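Local coordinates for protein transcriptional activator TenA-1 (Sulfolobus solfataricus P2, PDB 2QZC) that is probably a TenA-like thiaminase of the heme oxygenase-like fold, acting on thiamin or its breakdown products, although it was named as a transcriptional activator, at residues G6-E9 against N10-G14; G34-L38 against D39-Y43; G66-D69 against K70-K73; S142-G145 against D146-D150. One frame throughout, in Å; residues are numbered along the deposited sequence. Where two conformers were deposited one is given.

Interaction 1 (G6-E9 against N10-G14)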
# COMPACT_ATOMS: atom_id res chain seq x y z
N GLY A 6 25.93 1.63 -7.62
CA GLY A 6 24.86 1.66 -8.58
C GLY A 6 24.12 2.99 -8.64
O GLY A 6 24.71 4.06 -8.49
N ASN A 7 22.82 2.89 -8.89
CA ASN A 7 21.97 4.07 -9.09
C ASN A 7 22.05 5.10 -7.95
O ASN A 7 22.22 6.31 -8.21
CB ASN A 7 20.51 3.67 -9.38
CG ASN A 7 20.28 3.21 -10.82
OD1 ASN A 7 21.11 3.44 -11.70
ND2 ASN A 7 19.09 2.62 -11.06
N VAL A 8 21.95 4.64 -6.69
CA VAL A 8 21.97 5.62 -5.58
C VAL A 8 23.30 6.37 -5.51
O VAL A 8 23.31 7.56 -5.28
CB VAL A 8 21.54 5.05 -4.22
CG1 VAL A 8 22.61 4.20 -3.59
CG2 VAL A 8 21.10 6.22 -3.31
N GLU A 9 24.42 5.69 -5.79
CA GLU A 9 25.73 6.36 -5.82
C GLU A 9 25.81 7.44 -6.92
O GLU A 9 26.32 8.54 -6.74
CB GLU A 9 26.84 5.30 -6.01
CG GLU A 9 28.26 5.83 -5.96
CD GLU A 9 29.34 4.77 -6.32
OE1 GLU A 9 29.07 3.81 -7.11
OE2 GLU A 9 30.47 4.95 -5.83
N ASN A 10 25.30 7.10 -8.10
CA ASN A 10 25.32 8.01 -9.23
C ASN A 10 24.41 9.21 -8.99
O ASN A 10 24.74 10.32 -9.40
CB ASN A 10 24.92 7.29 -10.51
CG ASN A 10 25.90 6.17 -10.89
OD1 ASN A 10 27.06 6.19 -10.49
ND2 ASN A 10 25.42 5.24 -11.68
N LEU A 11 23.26 8.97 -8.37
CA LEU A 11 22.32 10.06 -8.05
C LEU A 11 22.98 10.97 -7.01
O LEU A 11 22.97 12.18 -7.19
CB LEU A 11 20.99 9.51 -7.55
CG LEU A 11 20.11 8.89 -8.64
CD1 LEU A 11 19.04 7.94 -8.07
CD2 LEU A 11 19.45 9.95 -9.53
N ILE A 12 23.54 10.40 -5.94
CA ILE A 12 24.23 11.20 -4.93
C ILE A 12 25.37 12.02 -5.55
O ILE A 12 25.49 13.22 -5.31
CB ILE A 12 24.71 10.34 -3.75
CG1 ILE A 12 23.50 9.82 -2.95
CG2 ILE A 12 25.66 11.12 -2.86
CD1 ILE A 12 23.85 8.75 -1.91
N ASN A 13 26.22 11.38 -6.37
CA ASN A 13 27.33 12.13 -6.98
C ASN A 13 26.79 13.25 -7.89
O ASN A 13 27.37 14.34 -7.94
CB ASN A 13 28.33 11.18 -7.68
CG ASN A 13 29.10 10.31 -6.68
OD1 ASN A 13 29.31 10.70 -5.53
ND2 ASN A 13 29.55 9.14 -7.12
N GLY A 14 25.67 13.00 -8.55
CA GLY A 14 25.05 13.99 -9.40
C GLY A 14 24.50 15.24 -8.75
O GLY A 14 24.29 16.26 -9.45
O HOH W 1 22.90 5.43 -12.13
O HOH W 2 28.41 3.86 -10.03
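The amides of Asn7 and Asn10 are bridged by a water, which donates to Asn7 OD1 at 2.7 Å and accepts from Asn10 ND2 at 2.6 Å. A second water gives one hydrogen to Asn10 OD1 and the other to Glu9 OE1, so both ends of the Asn10 amide are used. One turn on, in the conformer described, the Asn13 amide lies beside the Glu9 side chain, its plane turned 46° from the carboxylate, with ND2 3.7 Å from Glu9 CG. All this decorates the outer side of the all-alpha fold's first helix, 6-14, an amphipathic helix with i to i+4 bonding from Asn10 N to Gly6 O onward. Asn7 ND2 is hydrogen-bonded to the carbonyls of Leu179 and Val182, fastening the helix to the end of helix 166-179 and the loop that follows. On the buried side Val8 and Ile12 run alongside each other and pack on Phe139 of helix 127-148, while Leu11 meets Leu189 and Phe192 of helix 186-208. With Val8 CG2 anti to its amide nitrogen, that methyl sits 4.0 Å from Ile12 CD1, and Ile12 CG1 rests 3.3 Å from Val8 O.

Interaction 2 (G34-L38 against D39-Y43)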
# COMPACT_ATOMS: atom_id res chain seq x y z
N GLY A 34 24.07 17.49 20.68
CA GLY A 34 23.02 17.66 21.66
C GLY A 34 22.54 19.05 21.90
O GLY A 34 21.60 19.21 22.70
N SER A 35 23.11 20.05 21.23
CA SER A 35 22.81 21.45 21.49
C SER A 35 21.52 21.97 20.83
O SER A 35 21.09 23.09 21.14
CB SER A 35 23.96 22.36 21.03
OG SER A 35 24.12 22.35 19.61
N LEU A 36 20.90 21.20 19.92
CA LEU A 36 19.66 21.65 19.29
C LEU A 36 18.60 21.87 20.36
O LEU A 36 18.30 20.93 21.12
CB LEU A 36 19.13 20.61 18.27
CG LEU A 36 17.92 21.04 17.43
CD1 LEU A 36 18.35 22.09 16.40
CD2 LEU A 36 17.28 19.81 16.74
N PRO A 37 18.02 23.08 20.42
CA PRO A 37 16.97 23.27 21.41
C PRO A 37 15.77 22.34 21.20
O PRO A 37 15.33 22.14 20.05
CB PRO A 37 16.55 24.72 21.19
CG PRO A 37 17.68 25.37 20.57
CD PRO A 37 18.27 24.32 19.67
N LEU A 38 15.24 21.78 22.28
CA LEU A 38 14.09 20.89 22.17
C LEU A 38 12.85 21.54 21.55
O LEU A 38 12.08 20.81 20.88
CB LEU A 38 13.78 20.16 23.49
CG LEU A 38 14.78 19.08 23.94
CD1 LEU A 38 14.25 18.53 25.29
CD2 LEU A 38 14.95 17.92 22.96
N ASP A 39 12.64 22.85 21.70
CA ASP A 39 11.48 23.53 21.06
C ASP A 39 11.59 23.46 19.52
O ASP A 39 10.55 23.37 18.83
CB ASP A 39 11.26 24.99 21.51
CG ASP A 39 12.32 25.98 20.98
OD1 ASP A 39 13.51 25.81 21.31
OD2 ASP A 39 11.97 26.96 20.27
N ILE A 40 12.82 23.52 19.00
CA ILE A 40 13.04 23.42 17.55
C ILE A 40 12.79 21.99 17.13
O ILE A 40 12.16 21.74 16.08
CB ILE A 40 14.41 23.96 17.13
CG1 ILE A 40 14.39 25.49 17.29
CG2 ILE A 40 14.75 23.56 15.68
CD1 ILE A 40 15.70 26.17 16.99
N PHE A 41 13.29 21.02 17.91
CA PHE A 41 13.04 19.63 17.55
C PHE A 41 11.55 19.30 17.59
O PHE A 41 11.05 18.55 16.73
CB PHE A 41 13.79 18.68 18.50
CG PHE A 41 13.70 17.24 18.08
CD1 PHE A 41 14.33 16.82 16.91
CD2 PHE A 41 13.09 16.30 18.89
CE1 PHE A 41 14.28 15.49 16.53
CE2 PHE A 41 13.06 14.97 18.50
CZ PHE A 41 13.68 14.58 17.34
N ARG A 42 10.81 19.88 18.53
CA ARG A 42 9.37 19.67 18.62
C ARG A 42 8.68 20.20 17.36
O ARG A 42 7.84 19.51 16.78
CB ARG A 42 8.80 20.33 19.87
CG ARG A 42 7.37 20.07 20.06
CD ARG A 42 6.80 20.68 21.36
NE ARG A 42 5.37 20.38 21.45
CZ ARG A 42 4.39 21.14 20.97
NH1 ARG A 42 4.62 22.29 20.36
NH2 ARG A 42 3.13 20.73 21.12
N TYR A 43 9.05 21.40 16.94
CA TYR A 43 8.51 22.03 15.73
C TYR A 43 8.75 21.07 14.55
O TYR A 43 7.82 20.78 13.72
CB TYR A 43 9.21 23.35 15.45
CG TYR A 43 8.83 24.00 14.15
CD1 TYR A 43 9.38 23.59 12.94
CD2 TYR A 43 7.87 25.02 14.11
CE1 TYR A 43 9.02 24.19 11.76
CE2 TYR A 43 7.51 25.64 12.90
CZ TYR A 43 8.09 25.19 11.72
OH TYR A 43 7.75 25.78 10.52
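Leu36 spreads its two methyls over the first turn of helix 38-63: CD1 lies 4.0 Å from Ile40 CG2, and CD2 4.1 Å from Phe41 CB. The leucine crosses both partners at about a right angle. Its CG is anti to the amide nitrogen (chi1 -173°), and this swings the fork toward the helix although the CB itself does not point there. Phe27 and Met31 of helix 26-32 and Leu207 of helix 186-208 also touch Leu36, while the Phe41 ring makes edge-to-face contacts with Tyr156 and Trp159. Beside this centre, Pro37 and Ile40 run alongside each other, with Pro37 CD 4.1 Å from Ile40 CD1. Ile40, like Asp39, has two conformers, and the contacts of both are those of the one described.

Pro37 is the N-cap residue of helix 38-63, the point where the connection from helix 26-32 turns into the long helix of this heme oxygenase-like bundle. Its carbonyl starts the helical ladder: Phe41 N reaches Pro37 O in the carbonyl plane at 3.2 Å, and Ile40 N adds a weak, bent bond to the same oxygen. Arg42 N then bonds to Leu38 O at 2.8 Å.

At the outer edge Asp39 turns back toward the proline. A chi1 of 71° sets its CG between the amide nitrogen and the carbonyl carbon, bringing OD1 to 3.2 Å from Pro37 CB, and OD2 forms a salt bridge with Lys209. The extended Arg42 chain carries NE to the carbonyl of Leu96 and NH2 to that of Asp97.

Interaction 3 (G66-D69 against K70-K73)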
# COMPACT_ATOMS: atom_id res chain seq x y z
N GLY A 66 4.06 0.16 -10.02
CA GLY A 66 5.39 -0.46 -10.02
C GLY A 66 5.43 -1.95 -10.28
O GLY A 66 4.38 -2.57 -10.32
N PRO A 67 6.63 -2.53 -10.44
CA PRO A 67 6.75 -3.99 -10.63
C PRO A 67 6.23 -4.70 -9.40
O PRO A 67 6.60 -4.35 -8.28
CB PRO A 67 8.27 -4.20 -10.80
CG PRO A 67 8.79 -2.88 -11.23
CD PRO A 67 7.96 -1.89 -10.44
N ILE A 68 5.37 -5.70 -9.59
CA ILE A 68 4.66 -6.29 -8.46
C ILE A 68 5.57 -6.85 -7.37
O ILE A 68 5.28 -6.67 -6.19
CB ILE A 68 3.57 -7.31 -8.92
CG1 ILE A 68 2.58 -7.60 -7.78
CG2 ILE A 68 4.22 -8.55 -9.54
CD1 ILE A 68 1.71 -6.45 -7.39
N ASP A 69 6.65 -7.52 -7.76
CA ASP A 69 7.58 -8.10 -6.79
C ASP A 69 8.29 -7.03 -5.95
O ASP A 69 8.38 -7.17 -4.72
CB ASP A 69 8.64 -9.01 -7.47
CG ASP A 69 9.51 -8.26 -8.51
OD1 ASP A 69 8.94 -7.60 -9.42
OD2 ASP A 69 10.77 -8.36 -8.41
N LYS A 70 8.74 -5.97 -6.63
CA LYS A 70 9.49 -4.88 -5.97
C LYS A 70 8.59 -4.11 -5.03
O LYS A 70 8.98 -3.83 -3.87
CB LYS A 70 10.11 -3.93 -6.99
CG LYS A 70 11.11 -4.56 -7.97
CD LYS A 70 12.28 -5.16 -7.24
CE LYS A 70 13.38 -5.59 -8.18
NZ LYS A 70 12.92 -6.66 -9.10
N VAL A 71 7.39 -3.77 -5.49
CA VAL A 71 6.48 -2.99 -4.63
C VAL A 71 5.96 -3.78 -3.41
O VAL A 71 5.90 -3.23 -2.29
CB VAL A 71 5.34 -2.26 -5.39
CG1 VAL A 71 5.89 -1.33 -6.47
CG2 VAL A 71 4.32 -3.21 -5.94
N THR A 72 5.63 -5.08 -3.60
CA THR A 72 5.16 -5.92 -2.50
C THR A 72 6.21 -6.06 -1.39
O THR A 72 5.89 -5.99 -0.20
CB THR A 72 4.74 -7.31 -3.02
OG1 THR A 72 3.79 -7.13 -4.06
CG2 THR A 72 4.13 -8.13 -1.92
N LYS A 73 7.48 -6.22 -1.79
CA LYS A 73 8.60 -6.31 -0.83
C LYS A 73 8.68 -5.04 0.04
O LYS A 73 8.84 -5.08 1.25
CB LYS A 73 9.93 -6.51 -1.57
CG LYS A 73 11.14 -6.86 -0.69
CD LYS A 73 12.43 -6.83 -1.51
CE LYS A 73 13.63 -7.30 -0.70
NZ LYS A 73 13.54 -8.76 -0.36
O HOH W 3 10.70 -6.82 -11.29
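Charge first: Lys70 NZ meets Asp69 OD2 at 2.8 Å in a salt bridge between chain neighbours on the first turn of helix 68-78, whose N-cap residue is Pro67. The lysine approaches on the syn side, 21° out of the carboxylate plane, and a water closes the ring by donating to Asp69 OD1 and accepting from NZ. Bends at chi2 (-60°) and chi4 curl the lysine alongside the aspartate, so that NZ reaches OD2. The same NZ has a second anionic partner in Glu181, and Tyr177 adds a cation-pi contact, so the ammonium has several partners and probably stays charged.

Apolar contacts are few. Val71 CG1 sits 3.7 Å from Gly66 CA, close against the residue that leads into the cap, and Trp127 touches both Val71 and Pro67.

The second subunit packs its Arg100 on Ile68 and bonds through its Arg57 to Gly66 O, placing this turn at the dimer interface.

Among the backbone bonds, Val71 N to Pro67 O is almost straight (173°). Ile68 O takes two donors from one residue, on opposite faces of its plane: Thr72 N at 3.1 Å and, in the conformer described, the hydroxyl Thr72 OG1 at 2.6 Å.

Interaction 4 (S142-G145 against D146-D150). With GOL (glycerol), chain F.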
# COMPACT_ATOMS: atom_id res chain seq x y z
N SER A 142 18.72 7.19 6.64
CA SER A 142 19.54 6.03 7.07
C SER A 142 20.94 6.51 7.48
O SER A 142 21.45 6.14 8.56
CB SER A 142 19.62 5.01 5.95
OG SER A 142 20.25 3.82 6.43
N ILE A 143 21.53 7.38 6.65
CA ILE A 143 22.87 7.96 6.86
C ILE A 143 22.89 8.84 8.10
O ILE A 143 23.81 8.81 8.94
CB ILE A 143 23.31 8.79 5.60
CG1 ILE A 143 23.68 7.82 4.48
CG2 ILE A 143 24.50 9.74 5.88
CD1 ILE A 143 23.96 8.51 3.18
N VAL A 144 21.88 9.68 8.21
CA VAL A 144 21.78 10.61 9.32
C VAL A 144 21.59 9.87 10.64
O VAL A 144 22.20 10.23 11.65
CB VAL A 144 20.66 11.64 9.07
CG1 VAL A 144 20.37 12.50 10.33
CG2 VAL A 144 21.00 12.51 7.85
N GLY A 145 20.75 8.85 10.64
CA GLY A 145 20.54 8.05 11.84
C GLY A 145 21.82 7.39 12.31
O GLY A 145 22.10 7.39 13.52
N ASP A 146 22.63 6.87 11.39
CA ASP A 146 23.93 6.25 11.77
C ASP A 146 24.87 7.26 12.43
O ASP A 146 25.71 6.87 13.26
CB ASP A 146 24.65 5.65 10.57
CG ASP A 146 23.92 4.47 9.98
OD1 ASP A 146 23.02 3.86 10.61
OD2 ASP A 146 24.29 4.14 8.82
N TYR A 147 24.77 8.53 12.06
CA TYR A 147 25.59 9.59 12.63
C TYR A 147 25.08 10.06 13.99
O TYR A 147 25.82 10.11 14.99
CB TYR A 147 25.66 10.75 11.65
CG TYR A 147 26.49 11.92 12.10
CD1 TYR A 147 27.86 11.80 12.27
CD2 TYR A 147 25.91 13.15 12.32
CE1 TYR A 147 28.62 12.92 12.69
CE2 TYR A 147 26.64 14.26 12.72
CZ TYR A 147 27.99 14.15 12.89
OH TYR A 147 28.69 15.28 13.29
N VAL A 148 23.80 10.38 14.05
CA VAL A 148 23.19 10.96 15.23
C VAL A 148 23.03 9.99 16.40
O VAL A 148 22.90 10.43 17.56
CB VAL A 148 21.85 11.67 14.85
CG1 VAL A 148 21.07 12.27 16.06
CG2 VAL A 148 22.11 12.78 13.81
N ILE A 149 23.07 8.67 16.14
CA ILE A 149 22.96 7.67 17.23
C ILE A 149 24.04 7.83 18.30
O ILE A 149 23.82 7.43 19.43
CB ILE A 149 22.93 6.21 16.66
CG1 ILE A 149 22.41 5.19 17.68
CG2 ILE A 149 24.27 5.81 16.04
CD1 ILE A 149 21.00 5.42 18.14
N ASP A 150 25.18 8.43 17.93
CA ASP A 150 26.26 8.69 18.89
C ASP A 150 26.07 9.95 19.73
O ASP A 150 26.94 10.27 20.55
CB ASP A 150 27.60 8.74 18.17
CG ASP A 150 27.97 7.40 17.56
OD1 ASP A 150 27.61 6.34 18.11
OD2 ASP A 150 28.62 7.42 16.51
C1 GOL F . 23.53 3.53 5.93
O1 GOL F . 23.26 2.61 6.98
C2 GOL F . 23.53 2.80 4.58
O2 GOL F . 24.51 3.37 3.73
C3 GOL F . 22.14 2.85 3.92
O3 GOL F . 21.15 2.04 4.53
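Asp146 and Ser142, one turn apart on helix 127-148, hold between them a glycerol, probably from the crystallisation liquor. Glycerol O1 donates to Asp146 OD2 at 2.6 Å, and glycerol O3 is 2.8 Å from Ser142 OG in a hydrogen bond whose donor could be either hydroxyl. The serine OG stands anti to its amide nitrogen (chi1 -172°), which carries it to the O3 end, while the carboxylate takes the O1 end. Lys169 of helix 166-179 binds both side chains, with a salt bridge to Asp146 OD1 and a hydrogen bond to Ser142 OG. Both carboxylate oxygens are therefore in use, one by the lysine and one by the glycerol.

The backbone beneath is helical: Asp146 N bonds to Ser142 O at 3.2 Å, leaving the aspartate CG just 3.3 Å from that same carbonyl oxygen. Val148 N to Val144 O is the straightest of the bonds between the two segments, at 170°. Ile149 N reaches Gly145 O at 3.1 Å.

On the buried flank Val144 and Val148 run alongside each other, with Val144 CG1 3.9 Å from Val148 CG2. Trp159 packs on Val144 and Ala160 on Val148, both from helix 154-164, and Val23 and Ile28 also touch Val144. The Tyr147 side chain packs on Leu29 and Arg32. The whole belongs to the C-terminal part of an amphipathic helix packed among others, as expected in the all-alpha heme oxygenase-like fold of TenA proteins.

The four contacts follow one another in series; none nests in or crosses another, and each is confined to neighbouring turns without closing a long loop. Interaction 1 lies on helix 6-14, at the N terminus. Interaction 2 covers the turn from helix 26-32 into helix 38-63, on the opposite side of the chain's centre, their centres about 32 Å apart. Interaction 3 then begins helix 68-78, where the second subunit comes close, and interaction 4 lies in the last turns of helix 127-148. That last helix is a common thread: it packs on 6-14 and touches the start of 68-78. Helix 166-179 likewise reaches interactions 1, 3 and 4, while helix 154-164 borders interactions 2 and 4.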